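Local atomic coordinates of dinoflagellate luciferase (Lingulodinium polyedrum, PDB entry 1VPR), a protein that catalyses the oxidation of dinoflagellate luciferin by molecular oxygen, emitting flashes of blue light, this chain being the third of its three homologous luciferase domains. Residues N11-L17 / L67-S73; Y154-P160 / L254-Y258; G203-L207 / V218-V222; D214-V218 / K229-S234. All blocks are in the same frame, centred on the assembly; numbering follows the deposited sequence.

Overall arrangement
Three contacts lie in the calycin-type antiparallel barrel and its loops, and contact 1 in the N-terminal part packed against it. Contact 1 comes first along the chain and is complete before the others open; it ties two loops, 11-17 and 67-73, beside the barrel. Contact 2 closes a long loop, 154-160 to 254-258, within which contacts 3 and 4 are nested. These two share Val218 and strand 215-219, which lies between strands 206-212 and 229-233. The centres of contacts 1 and 2 are about 28 Å apart. Between them, contact 3 touches contact 1 through Tyr206 and Val222, and contact 4 reaches contact 2 through Leu254, each pair with centres about 13 Å apart.

Contact 1: N11-L17 / L67-S73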
loop_
_atom_site.group_PDB
_atom_site.type_symbol
_atom_site.label_atom_id
_atom_site.label_comp_id
_atom_site.label_asym_id
_atom_site.label_seq_id
_atom_site.Cartn_x
_atom_site.Cartn_y
_atom_site.Cartn_z
ATOM N N ASN A 11 14.487 -13.494 -14.369
ATOM C CA ASN A 11 14.393 -12.508 -15.439
ATOM C C ASN A 11 15.015 -11.197 -14.965
ATOM O O ASN A 11 14.517 -10.559 -14.036
ATOM C CB ASN A 11 12.935 -12.272 -15.857
ATOM C CG ASN A 11 12.813 -11.440 -17.136
ATOM O OD1 ASN A 11 13.782 -10.797 -17.582
ATOM N ND2 ASN A 11 11.621 -11.442 -17.729
ATOM N N LYS A 12 16.109 -10.808 -15.614
ATOM C CA LYS A 12 16.818 -9.579 -15.277
ATOM C C LYS A 12 16.171 -8.333 -15.874
ATOM O O LYS A 12 16.366 -7.222 -15.364
ATOM C CB LYS A 12 18.281 -9.674 -15.749
ATOM C CG LYS A 12 19.109 -10.693 -14.972
ATOM C CD LYS A 12 20.529 -10.856 -15.519
ATOM C CE LYS A 12 20.518 -11.583 -16.860
ATOM N NZ LYS A 12 21.898 -11.908 -17.299
ATOM N N LEU A 13 15.406 -8.509 -16.950
ATOM C CA LEU A 13 14.765 -7.373 -17.616
ATOM C C LEU A 13 13.478 -6.875 -16.949
ATOM O O LEU A 13 13.189 -5.674 -16.985
ATOM C CB LEU A 13 14.475 -7.709 -19.079
ATOM C CG LEU A 13 15.711 -7.950 -19.957
ATOM C CD1 LEU A 13 15.315 -8.630 -21.266
ATOM C CD2 LEU A 13 16.386 -6.616 -20.218
ATOM N N GLY A 14 12.712 -7.784 -16.348
ATOM C CA GLY A 14 11.473 -7.376 -15.708
ATOM C C GLY A 14 10.783 -8.499 -14.962
ATOM O O GLY A 14 11.438 -9.399 -14.434
ATOM N N GLY A 15 9.455 -8.455 -14.921
ATOM C CA GLY A 15 8.723 -9.485 -14.200
ATOM C C GLY A 15 8.575 -9.114 -12.734
ATOM O O GLY A 15 9.090 -8.078 -12.295
ATOM N N ALA A 16 7.885 -9.949 -11.958
ATOM C CA ALA A 16 7.686 -9.656 -10.542
ATOM C C ALA A 16 9.047 -9.583 -9.842
ATOM O O ALA A 16 10.018 -10.237 -10.263
ATOM C CB ALA A 16 6.785 -10.742 -9.887
ATOM N N LEU A 17 9.113 -8.791 -8.776
ATOM C CA LEU A 17 10.348 -8.610 -8.030
ATOM C C LEU A 17 11.062 -9.919 -7.651
ATOM O O LEU A 17 10.480 -10.803 -7.009
ATOM C CB LEU A 17 10.076 -7.792 -6.756
ATOM C CG LEU A 17 11.321 -7.251 -6.045
ATOM C CD1 LEU A 17 12.105 -6.401 -7.043
ATOM C CD2 LEU A 17 10.950 -6.411 -4.821
ATOM N N LEU A 67 11.645 -0.837 -9.679
ATOM C CA LEU A 67 11.713 -2.266 -9.401
ATOM C C LEU A 67 10.356 -2.969 -9.348
ATOM O O LEU A 67 9.409 -2.459 -8.730
ATOM C CB LEU A 67 12.417 -2.513 -8.058
ATOM C CG LEU A 67 13.859 -2.032 -7.855
ATOM C CD1 LEU A 67 14.210 -2.064 -6.359
ATOM C CD2 LEU A 67 14.804 -2.921 -8.652
ATOM N N GLY A 68 10.276 -4.127 -10.008
ATOM C CA GLY A 68 9.093 -4.979 -9.953
ATOM C C GLY A 68 7.794 -4.821 -10.730
ATOM O O GLY A 68 6.935 -5.710 -10.632
ATOM N N GLY A 69 7.619 -3.744 -11.489
ATOM C CA GLY A 69 6.359 -3.573 -12.208
ATOM C C GLY A 69 6.337 -3.767 -13.712
ATOM O O GLY A 69 5.297 -3.552 -14.361
ATOM N N LYS A 70 7.452 -4.216 -14.275
ATOM C CA LYS A 70 7.552 -4.390 -15.720
ATOM C C LYS A 70 7.161 -5.744 -16.287
ATOM O O LYS A 70 7.236 -6.759 -15.598
ATOM C CB LYS A 70 8.987 -4.099 -16.174
ATOM C CG LYS A 70 9.533 -2.769 -15.713
ATOM C CD LYS A 70 10.789 -2.429 -16.488
ATOM C CE LYS A 70 11.866 -1.866 -15.603
ATOM N NZ LYS A 70 11.406 -0.669 -14.873
ATOM N N ASN A 71 6.765 -5.751 -17.563
ATOM C CA ASN A 71 6.425 -6.997 -18.243
ATOM C C ASN A 71 7.730 -7.782 -18.425
ATOM O O ASN A 71 8.790 -7.332 -17.990
ATOM C CB ASN A 71 5.739 -6.758 -19.603
ATOM C CG ASN A 71 6.557 -5.901 -20.546
ATOM O OD1 ASN A 71 7.775 -6.080 -20.678
ATOM N ND2 ASN A 71 5.883 -4.960 -21.230
ATOM N N ALA A 72 7.667 -8.940 -19.061
ATOM C CA ALA A 72 8.862 -9.771 -19.205
ATOM C C ALA A 72 10.010 -9.204 -20.039
ATOM O O ALA A 72 11.156 -9.612 -19.869
ATOM C CB ALA A 72 8.474 -11.141 -19.734
ATOM N N SER A 73 9.729 -8.270 -20.932
ATOM C CA SER A 73 10.804 -7.739 -21.738
ATOM C C SER A 73 11.241 -6.356 -21.305
ATOM O O SER A 73 11.881 -5.641 -22.076
ATOM C CB SER A 73 10.412 -7.757 -23.225
ATOM O OG SER A 73 9.262 -6.981 -23.482
HETATM O O HOH W 1 9.861 -5.575 -13.128
HETATM O O HOH W 2 6.404 -7.513 -7.987
#
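Gly15 brings the backbone of 11-17 onto that of 67-73: its N donates to Lys70 O at 2.9 Å, from above the carbonyl plane, and more weakly to Asn71 O. The CA atoms of Gly14 and Lys70 are 4.9 Å apart, and neither segment is a helix or strand. This is loop-on-loop packing stiffened by two Asx turns, joining the start of the helical bundle region to the loop that follows helix 57-65. Glycine suits position 14 because a CB would run into Asn71 O, and Gly15 because its backbone angles would press a CB against the preceding carbonyl. Water 1 links Gly15 O to Lys70 N, and water 2 links Leu17 N to Gly68 O.

Asn11 uses both ends of its amide. CG lies anti to the backbone N (chi1 -170°), and OD1 turns back to accept from Leu13 N, closing the first Asx turn, while ND2 reaches across to Ala72 O. Asn71 makes the second turn, its OD1 accepting from Ser73 N at 2.9 Å and also from Gly75 N. Lys70 lays CB against Gly14 CA and then bends away, so that NZ bonds to Tyr76 OH and Glu66 O. At the far end Leu17 CD1 rests on Leu67 CB at 4.0 Å, an apolar contact continued by Phe6 and Val222. Arg208 of the barrel binds Gly68 O and Lys70 O. The Asn11 ND2 to Ala72 O bond is 2.9 Å long and nearly straight at 167°, lying in the amide plane and on a lone pair of the carbonyl.

Contact 2: Y154-P160 / L254-Y258; sequences YVPKTNP and LPEEY
Tyr154 and Pro255 bring their CA atoms to 5.1 Å, Pro156 and Glu257 to 4.9 Å, and the two irregular backbones run side by side without a hydrogen bond between their main chains. The carboxylate of Glu257 carries the contact. With CG anti to the backbone N (chi1 -177°) and a bend at chi2, it reaches 154-160, where four donors grip its two oxygens. OE2 accepts from Lys157 N on its syn lone pair, at 2.7 Å and 167°, and from Tyr154 OH on its anti lone pair, also at 2.7 Å. OE1 repeats the pattern: Thr158 N takes the syn side at 2.6 Å and Thr158 OG1 the anti side.

With all four lone pairs engaged, the carboxylate is fixed in rotation, and such a set of donors would be expected to favour its charged form. The Tyr154 ring stands almost perpendicular to it (89°). In the calycin barrel the carboxylate joins the loop before strand 163-169 to the connection between strands 247-253 and 259-266. With alanine in place of Glu257, the hydroxyls of Tyr154 and Thr158 and the N-H groups of Lys157 and Thr158 would probably lose their common acceptor. Pro156, at extended backbone angles, lays CG on Leu254 CB, and Pro160 CB lies 3.7 Å from Tyr258 CD2. Gln211 of strand 206-212 touches both prolines. Lys157 turns its NZ back to Val155 O at 3.0 Å, within its own segment. Water 3 joins Thr158 OG1 to Tyr258 OH.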
loop_
_atom_site.group_PDB
_atom_site.type_symbol
_atom_site.label_atom_id
_atom_site.label_comp_id
_atom_site.label_asym_id
_atom_site.label_seq_id
_atom_site.Cartn_x
_atom_site.Cartn_y
_atom_site.Cartn_z
ATOM N N TYR A 154 -19.516 -10.493 1.576
ATOM C CA TYR A 154 -19.631 -10.551 0.127
ATOM C C TYR A 154 -18.370 -11.177 -0.472
ATOM O O TYR A 154 -17.258 -10.882 -0.042
ATOM C CB TYR A 154 -19.802 -9.146 -0.458
ATOM C CG TYR A 154 -20.000 -9.175 -1.940
ATOM C CD1 TYR A 154 -21.198 -9.615 -2.487
ATOM C CD2 TYR A 154 -18.972 -8.835 -2.812
ATOM C CE1 TYR A 154 -21.361 -9.725 -3.864
ATOM C CE2 TYR A 154 -19.133 -8.936 -4.192
ATOM C CZ TYR A 154 -20.324 -9.386 -4.709
ATOM O OH TYR A 154 -20.472 -9.526 -6.067
ATOM N N VAL A 155 -18.547 -12.040 -1.464
ATOM C CA VAL A 155 -17.398 -12.662 -2.106
ATOM C C VAL A 155 -17.438 -12.308 -3.583
ATOM O O VAL A 155 -18.320 -12.763 -4.311
ATOM C CB VAL A 155 -17.420 -14.206 -1.951
ATOM C CG1 VAL A 155 -16.147 -14.795 -2.556
ATOM C CG2 VAL A 155 -17.570 -14.596 -0.464
ATOM N N PRO A 156 -16.491 -11.472 -4.052
ATOM C CA PRO A 156 -16.496 -11.110 -5.467
ATOM C C PRO A 156 -16.555 -12.350 -6.329
ATOM O O PRO A 156 -15.906 -13.358 -6.024
ATOM C CB PRO A 156 -15.197 -10.325 -5.620
ATOM C CG PRO A 156 -15.156 -9.564 -4.289
ATOM C CD PRO A 156 -15.463 -10.705 -3.318
ATOM N N LYS A 157 -17.331 -12.281 -7.403
ATOM C CA LYS A 157 -17.488 -13.437 -8.272
ATOM C C LYS A 157 -16.578 -13.472 -9.494
ATOM O O LYS A 157 -16.221 -14.559 -9.983
ATOM C CB LYS A 157 -18.948 -13.539 -8.758
ATOM C CG LYS A 157 -20.012 -13.493 -7.666
ATOM C CD LYS A 157 -19.790 -14.560 -6.613
ATOM C CE LYS A 157 -20.907 -14.548 -5.564
ATOM N NZ LYS A 157 -21.166 -13.173 -5.012
ATOM N N THR A 158 -16.197 -12.311 -10.007
ATOM C CA THR A 158 -15.365 -12.301 -11.196
ATOM C C THR A 158 -13.883 -11.964 -11.016
ATOM O O THR A 158 -13.171 -11.859 -12.010
ATOM C CB THR A 158 -15.951 -11.336 -12.258
ATOM O OG1 THR A 158 -15.856 -9.987 -11.789
ATOM C CG2 THR A 158 -17.428 -11.663 -12.517
ATOM N N ASN A 159 -13.421 -11.797 -9.773
ATOM C CA ASN A 159 -12.016 -11.455 -9.506
ATOM C C ASN A 159 -11.507 -10.358 -10.441
ATOM O O ASN A 159 -10.478 -10.513 -11.114
ATOM C CB ASN A 159 -11.154 -12.704 -9.665
ATOM C CG ASN A 159 -11.599 -13.820 -8.768
ATOM O OD1 ASN A 159 -11.918 -13.601 -7.597
ATOM N ND2 ASN A 159 -11.616 -15.029 -9.298
ATOM N N PRO A 160 -12.197 -9.211 -10.465
ATOM C CA PRO A 160 -11.841 -8.085 -11.319
ATOM C C PRO A 160 -10.514 -7.381 -11.047
ATOM O O PRO A 160 -10.006 -6.686 -11.920
ATOM C CB PRO A 160 -13.046 -7.153 -11.160
ATOM C CG PRO A 160 -13.430 -7.378 -9.739
ATOM C CD PRO A 160 -13.358 -8.880 -9.617
ATOM N N LEU A 254 -14.119 -6.258 1.055
ATOM C CA LEU A 254 -14.548 -6.381 -0.341
ATOM C C LEU A 254 -16.070 -6.622 -0.271
ATOM O O LEU A 254 -16.553 -7.729 -0.457
ATOM C CB LEU A 254 -13.828 -7.576 -0.994
ATOM C CG LEU A 254 -12.379 -7.425 -1.505
ATOM C CD1 LEU A 254 -11.505 -6.669 -0.519
ATOM C CD2 LEU A 254 -11.806 -8.808 -1.761
ATOM N N PRO A 255 -16.841 -5.553 -0.041
ATOM C CA PRO A 255 -18.299 -5.603 0.084
ATOM C C PRO A 255 -19.082 -5.596 -1.211
ATOM O O PRO A 255 -20.299 -5.825 -1.200
ATOM C CB PRO A 255 -18.577 -4.341 0.878
ATOM C CG PRO A 255 -17.656 -3.359 0.127
ATOM C CD PRO A 255 -16.370 -4.154 0.024
ATOM N N GLU A 256 -18.392 -5.334 -2.315
ATOM C CA GLU A 256 -19.041 -5.198 -3.612
ATOM C C GLU A 256 -18.216 -5.881 -4.662
ATOM O O GLU A 256 -17.071 -6.228 -4.411
ATOM C CB GLU A 256 -19.131 -3.726 -3.970
ATOM C CG GLU A 256 -19.984 -2.910 -3.047
ATOM C CD GLU A 256 -19.728 -1.422 -3.215
ATOM O OE1 GLU A 256 -19.354 -0.992 -4.324
ATOM O OE2 GLU A 256 -19.909 -0.682 -2.230
ATOM N N GLU A 257 -18.765 -6.036 -5.862
ATOM C CA GLU A 257 -17.994 -6.717 -6.884
ATOM C C GLU A 257 -16.789 -5.934 -7.392
ATOM O O GLU A 257 -15.732 -6.517 -7.637
ATOM C CB GLU A 257 -18.875 -7.080 -8.075
ATOM C CG GLU A 257 -18.138 -7.849 -9.147
ATOM C CD GLU A 257 -17.840 -9.290 -8.758
ATOM O OE1 GLU A 257 -17.047 -9.929 -9.482
ATOM O OE2 GLU A 257 -18.403 -9.789 -7.741
ATOM N N TYR A 258 -16.935 -4.622 -7.541
ATOM C CA TYR A 258 -15.863 -3.818 -8.104
ATOM C C TYR A 258 -15.225 -2.768 -7.231
ATOM O O TYR A 258 -14.526 -1.896 -7.740
ATOM C CB TYR A 258 -16.352 -3.157 -9.386
ATOM C CG TYR A 258 -16.836 -4.150 -10.421
ATOM C CD1 TYR A 258 -18.199 -4.419 -10.579
ATOM C CD2 TYR A 258 -15.931 -4.851 -11.219
ATOM C CE1 TYR A 258 -18.654 -5.371 -11.514
ATOM C CE2 TYR A 258 -16.376 -5.803 -12.159
ATOM C CZ TYR A 258 -17.741 -6.056 -12.296
ATOM O OH TYR A 258 -18.181 -6.988 -13.212
HETATM O O HOH W 3 -15.899 -8.595 -14.008
#

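Contact 3: G203-L207 / V218-V222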
loop_
_atom_site.group_PDB
_atom_site.type_symbol
_atom_site.label_atom_id
_atom_site.label_comp_id
_atom_site.label_asym_id
_atom_site.label_seq_id
_atom_site.Cartn_x
_atom_site.Cartn_y
_atom_site.Cartn_z
ATOM N N GLY A 203 0.963 6.576 -5.065
ATOM C CA GLY A 203 1.109 5.192 -5.457
ATOM C C GLY A 203 2.520 4.772 -5.831
ATOM O O GLY A 203 3.430 5.605 -6.006
ATOM N N GLY A 204 2.706 3.458 -5.920
ATOM C CA GLY A 204 3.976 2.933 -6.371
ATOM C C GLY A 204 3.771 3.061 -7.872
ATOM O O GLY A 204 2.792 3.699 -8.307
HETATM N N MSE A 205 4.627 2.467 -8.692
HETATM C CA MSE A 205 4.408 2.617 -10.123
HETATM C C MSE A 205 3.505 1.520 -10.673
HETATM O O MSE A 205 3.040 1.601 -11.816
HETATM C CB MSE A 205 5.748 2.671 -10.884
HETATM C CG MSE A 205 6.552 4.003 -10.694
HETATM SE SE MSE A 205 5.526 5.715 -10.336
HETATM C CE MSE A 205 5.070 6.294 -12.144
ATOM N N TYR A 206 3.196 0.531 -9.833
ATOM C CA TYR A 206 2.359 -0.590 -10.248
ATOM C C TYR A 206 1.742 -1.345 -9.081
ATOM O O TYR A 206 2.044 -1.093 -7.917
ATOM C CB TYR A 206 3.222 -1.612 -10.979
ATOM C CG TYR A 206 4.133 -2.372 -10.023
ATOM C CD1 TYR A 206 5.305 -1.805 -9.543
ATOM C CD2 TYR A 206 3.782 -3.633 -9.547
ATOM C CE1 TYR A 206 6.112 -2.479 -8.606
ATOM C CE2 TYR A 206 4.572 -4.311 -8.606
ATOM C CZ TYR A 206 5.730 -3.731 -8.142
ATOM O OH TYR A 206 6.500 -4.391 -7.209
ATOM N N LEU A 207 0.901 -2.309 -9.432
ATOM C CA LEU A 207 0.323 -3.257 -8.475
ATOM C C LEU A 207 0.116 -4.552 -9.263
ATOM O O LEU A 207 -0.277 -4.492 -10.424
ATOM C CB LEU A 207 -1.032 -2.813 -7.927
ATOM C CG LEU A 207 -1.161 -1.677 -6.902
ATOM C CD1 LEU A 207 -2.677 -1.454 -6.651
ATOM C CD2 LEU A 207 -0.429 -2.034 -5.580
ATOM N N VAL A 218 -1.126 -9.194 -2.931
ATOM C CA VAL A 218 -0.803 -7.965 -3.630
ATOM C C VAL A 218 0.694 -7.648 -3.606
ATOM O O VAL A 218 1.325 -7.651 -2.548
ATOM C CB VAL A 218 -1.578 -6.748 -3.004
ATOM C CG1 VAL A 218 -1.230 -5.443 -3.731
ATOM C CG2 VAL A 218 -3.078 -6.995 -3.068
ATOM N N ASP A 219 1.251 -7.411 -4.784
ATOM C CA ASP A 219 2.651 -7.028 -4.918
ATOM C C ASP A 219 2.560 -5.522 -5.092
ATOM O O ASP A 219 1.849 -5.033 -5.987
ATOM C CB ASP A 219 3.277 -7.692 -6.150
ATOM C CG ASP A 219 3.268 -9.209 -6.040
ATOM O OD1 ASP A 219 4.131 -9.761 -5.345
ATOM O OD2 ASP A 219 2.373 -9.870 -6.607
ATOM N N ALA A 220 3.251 -4.798 -4.212
ATOM C CA ALA A 220 3.277 -3.334 -4.203
ATOM C C ALA A 220 4.726 -2.854 -4.238
ATOM O O ALA A 220 5.642 -3.630 -3.997
ATOM C CB ALA A 220 2.597 -2.805 -2.952
ATOM N N SER A 221 4.922 -1.571 -4.518
ATOM C CA SER A 221 6.266 -1.005 -4.628
ATOM C C SER A 221 7.119 -1.094 -3.374
ATOM O O SER A 221 6.692 -0.673 -2.282
ATOM C CB SER A 221 6.168 0.465 -5.052
ATOM O OG SER A 221 7.435 1.118 -5.023
ATOM N N VAL A 222 8.335 -1.619 -3.528
ATOM C CA VAL A 222 9.252 -1.697 -2.392
ATOM C C VAL A 222 9.926 -0.332 -2.177
ATOM O O VAL A 222 10.689 -0.137 -1.238
ATOM C CB VAL A 222 10.297 -2.819 -2.567
ATOM C CG1 VAL A 222 9.604 -4.172 -2.373
ATOM C CG2 VAL A 222 10.960 -2.744 -3.950
HETATM O O HOH W 4 7.109 1.735 -7.739
HETATM O O HOH W 5 2.645 -0.090 -5.448
HETATM O O HOH W 6 6.696 -5.828 -5.003
HETATM O O HOH W 7 8.708 -3.233 -6.097
#
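Tyr206 OH is held across the contact by two waters: water 6 at 2.6 Å, which also donates to Ala220 O, and water 7 at 2.7 Å, which accepts from Val222 N and lies in the plane of the ring at its edge. Two waters thus relay the phenol to the backbone of 218-222, a role an aromatic hydroxyl fills well at the end of a long, rigid side chain. Its CG sits between the backbone N and the carbonyl carbon (chi1 73°), a rotation that swings the ring toward the other segment and brings CE2 to 3.8 Å from Asp219 O. The ring also meets Leu67, Gly68 and Gly69 of the N-terminal part. A phenylalanine in place of Tyr206 would probably leave waters 6 and 7 without the oxygen that joins them, weakening the link to Ala220 and Val222.

Two more waters complete the seam. Water 5 spans Tyr206 O and Ser221 N, and water 4 links Met205 N to Ser221 OG, which is also hydrogen-bonded to Ala223 N. The side chain of Ser221 lies close to Gly204, with CB 3.6 Å from its CA; a CB at position 204 would collide there, so glycine fits. Leu207 gives the apolar part: CD2 touches Val218 CG1 at 4.0 Å and Ala220 CB, while its CA makes a CA-H...O contact with Asp219 O. Asp219 itself turns away to a salt bridge with Lys229. Here the ends of a beta hairpin, strands 206-212 and 215-219, splay apart and admit water between them, in a buried part of the calycin barrel.

Contact 4: D214-V218 / K229-S234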
loop_
_atom_site.group_PDB
_atom_site.type_symbol
_atom_site.label_atom_id
_atom_site.label_comp_id
_atom_site.label_asym_id
_atom_site.label_seq_id
_atom_site.Cartn_x
_atom_site.Cartn_y
_atom_site.Cartn_z
ATOM N N ASP A 214 -12.698 -13.280 -1.886
ATOM C CA ASP A 214 -12.392 -12.309 -0.848
ATOM C C ASP A 214 -10.962 -12.394 -0.296
ATOM O O ASP A 214 -10.651 -11.788 0.745
ATOM C CB ASP A 214 -13.403 -12.451 0.298
ATOM C CG ASP A 214 -13.440 -13.856 0.871
ATOM O OD1 ASP A 214 -14.184 -14.099 1.839
ATOM O OD2 ASP A 214 -12.724 -14.733 0.356
ATOM N N VAL A 215 -10.101 -13.155 -0.973
ATOM C CA VAL A 215 -8.692 -13.289 -0.555
ATOM C C VAL A 215 -7.816 -12.819 -1.703
ATOM O O VAL A 215 -8.024 -13.202 -2.859
ATOM C CB VAL A 215 -8.342 -14.755 -0.199
ATOM C CG1 VAL A 215 -6.830 -14.917 -0.014
ATOM C CG2 VAL A 215 -9.066 -15.150 1.087
ATOM N N CYS A 216 -6.853 -11.952 -1.401
ATOM C CA CYS A 216 -5.952 -11.440 -2.424
ATOM C C CYS A 216 -4.503 -11.427 -1.978
ATOM O O CYS A 216 -4.226 -11.278 -0.793
ATOM C CB CYS A 216 -6.260 -9.985 -2.748
ATOM S SG CYS A 216 -7.807 -9.627 -3.560
ATOM N N THR A 217 -3.592 -11.547 -2.935
ATOM C CA THR A 217 -2.160 -11.391 -2.667
ATOM C C THR A 217 -1.817 -10.166 -3.518
ATOM O O THR A 217 -2.194 -10.086 -4.690
ATOM C CB THR A 217 -1.342 -12.568 -3.128
ATOM O OG1 THR A 217 -1.606 -13.676 -2.261
ATOM C CG2 THR A 217 0.166 -12.221 -3.066
ATOM N N VAL A 218 -1.126 -9.194 -2.931
ATOM C CA VAL A 218 -0.803 -7.965 -3.630
ATOM C C VAL A 218 0.694 -7.648 -3.606
ATOM O O VAL A 218 1.325 -7.651 -2.548
ATOM C CB VAL A 218 -1.578 -6.748 -3.004
ATOM C CG1 VAL A 218 -1.230 -5.443 -3.731
ATOM C CG2 VAL A 218 -3.078 -6.995 -3.068
ATOM N N LYS A 229 5.378 -8.412 -0.999
ATOM C CA LYS A 229 4.131 -9.148 -1.198
ATOM C C LYS A 229 3.352 -9.372 0.086
ATOM O O LYS A 229 3.944 -9.771 1.106
ATOM C CB LYS A 229 4.452 -10.531 -1.773
ATOM C CG LYS A 229 5.289 -10.499 -3.038
ATOM C CD LYS A 229 5.745 -11.893 -3.496
ATOM C CE LYS A 229 4.568 -12.776 -3.825
ATOM N NZ LYS A 229 4.022 -12.431 -5.157
ATOM N N ARG A 230 2.037 -9.158 0.042
ATOM C CA ARG A 230 1.197 -9.399 1.219
ATOM C C ARG A 230 -0.089 -10.084 0.765
ATOM O O ARG A 230 -0.548 -9.906 -0.366
ATOM C CB ARG A 230 0.839 -8.094 1.972
ATOM C CG ARG A 230 -0.285 -7.245 1.349
ATOM C CD ARG A 230 0.225 -6.330 0.257
ATOM N NE ARG A 230 1.222 -5.397 0.795
ATOM C CZ ARG A 230 2.460 -5.266 0.310
ATOM N NH1 ARG A 230 2.850 -6.007 -0.714
ATOM N NH2 ARG A 230 3.310 -4.390 0.840
ATOM N N THR A 231 -0.636 -10.909 1.641
ATOM C CA THR A 231 -1.891 -11.604 1.360
ATOM C C THR A 231 -2.838 -11.245 2.504
ATOM O O THR A 231 -2.441 -11.248 3.674
ATOM C CB THR A 231 -1.711 -13.144 1.349
ATOM O OG1 THR A 231 -0.880 -13.526 0.243
ATOM C CG2 THR A 231 -3.047 -13.839 1.190
ATOM N N TRP A 232 -4.087 -10.942 2.174
ATOM C CA TRP A 232 -5.048 -10.602 3.210
ATOM C C TRP A 232 -6.438 -11.097 2.843
ATOM O O TRP A 232 -6.667 -11.571 1.731
ATOM C CB TRP A 232 -5.061 -9.072 3.462
ATOM C CG TRP A 232 -5.005 -8.203 2.244
ATOM C CD1 TRP A 232 -3.924 -7.469 1.805
ATOM C CD2 TRP A 232 -6.043 -7.999 1.267
ATOM N NE1 TRP A 232 -4.221 -6.838 0.623
ATOM C CE2 TRP A 232 -5.511 -7.146 0.264
ATOM C CE3 TRP A 232 -7.363 -8.455 1.138
ATOM C CZ2 TRP A 232 -6.253 -6.744 -0.854
ATOM C CZ3 TRP A 232 -8.105 -8.053 0.018
ATOM C CH2 TRP A 232 -7.546 -7.210 -0.960
ATOM N N LYS A 233 -7.369 -11.012 3.787
ATOM C CA LYS A 233 -8.736 -11.438 3.518
ATOM C C LYS A 233 -9.698 -10.333 3.967
ATOM O O LYS A 233 -9.474 -9.665 4.993
ATOM C CB LYS A 233 -9.055 -12.758 4.247
ATOM C CG LYS A 233 -10.522 -13.228 4.066
ATOM C CD LYS A 233 -10.768 -14.601 4.733
ATOM C CE LYS A 233 -12.216 -15.034 4.529
ATOM N NZ LYS A 233 -12.401 -16.493 4.747
ATOM N N SER A 234 -10.751 -10.140 3.180
ATOM C CA SER A 234 -11.778 -9.143 3.471
ATOM C C SER A 234 -12.134 -9.170 4.958
ATOM O O SER A 234 -12.462 -10.218 5.499
ATOM C CB SER A 234 -13.019 -9.460 2.633
ATOM O OG SER A 234 -14.052 -8.519 2.829
HETATM O O HOH W 8 -12.367 -17.314 1.916
#
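Lys229 begins the second strand with its CA against Val218 O, while its NZ turns to salt bridges with Asp219 and Glu7. Arg230 follows, paired with Val218 by reciprocal backbone bonds. Its chain bends at chi2 and chi3 and curls back, so that NH1 reaches Val218 O at 2.9 Å. That carbonyl is gripped twice, by Arg230 N and NH1 arriving from opposite faces of its plane. The long, flexible arginine can thus bond the carbonyl through NH1 while NH2 bonds Arg227 O and NE forms a salt bridge with Glu240.

Thr231 sits opposite Thr217, their CA atoms 4.0 Å apart. The two hydroxyls face each other on the side of the sheet that also carries Val215 and Lys233, though the position of Thr231 OG1 is doubtful and the geometry of the pair with it. These strands, 215-219 and 229-233, form an antiparallel beta hairpin of the calycin barrel, their axes 4.6 Å apart and 167° from parallel.

Trp232 exchanges backbone bonds with Cys216, N to O at 3.0 Å and O to N at 3.2 Å. Its CG lies between the backbone N and the carbonyl carbon (chi1 42°), which lays the indole beneath Cys216: CB stands over the face of the six-membered ring, 3.8 Å from its centroid, in a CH-pi contact, and SG meets it obliquely. Val218 CG2 touches the ring as well, and Phe238 stacks on it. Lys233 runs extended alongside Asp214, its aliphatic part on Val215 CG2; water 8 joins NZ to Asp214 OD2. Ser234 N closes the pairing on Asp214 O at 2.9 Å, and its OG bonds Leu254 N.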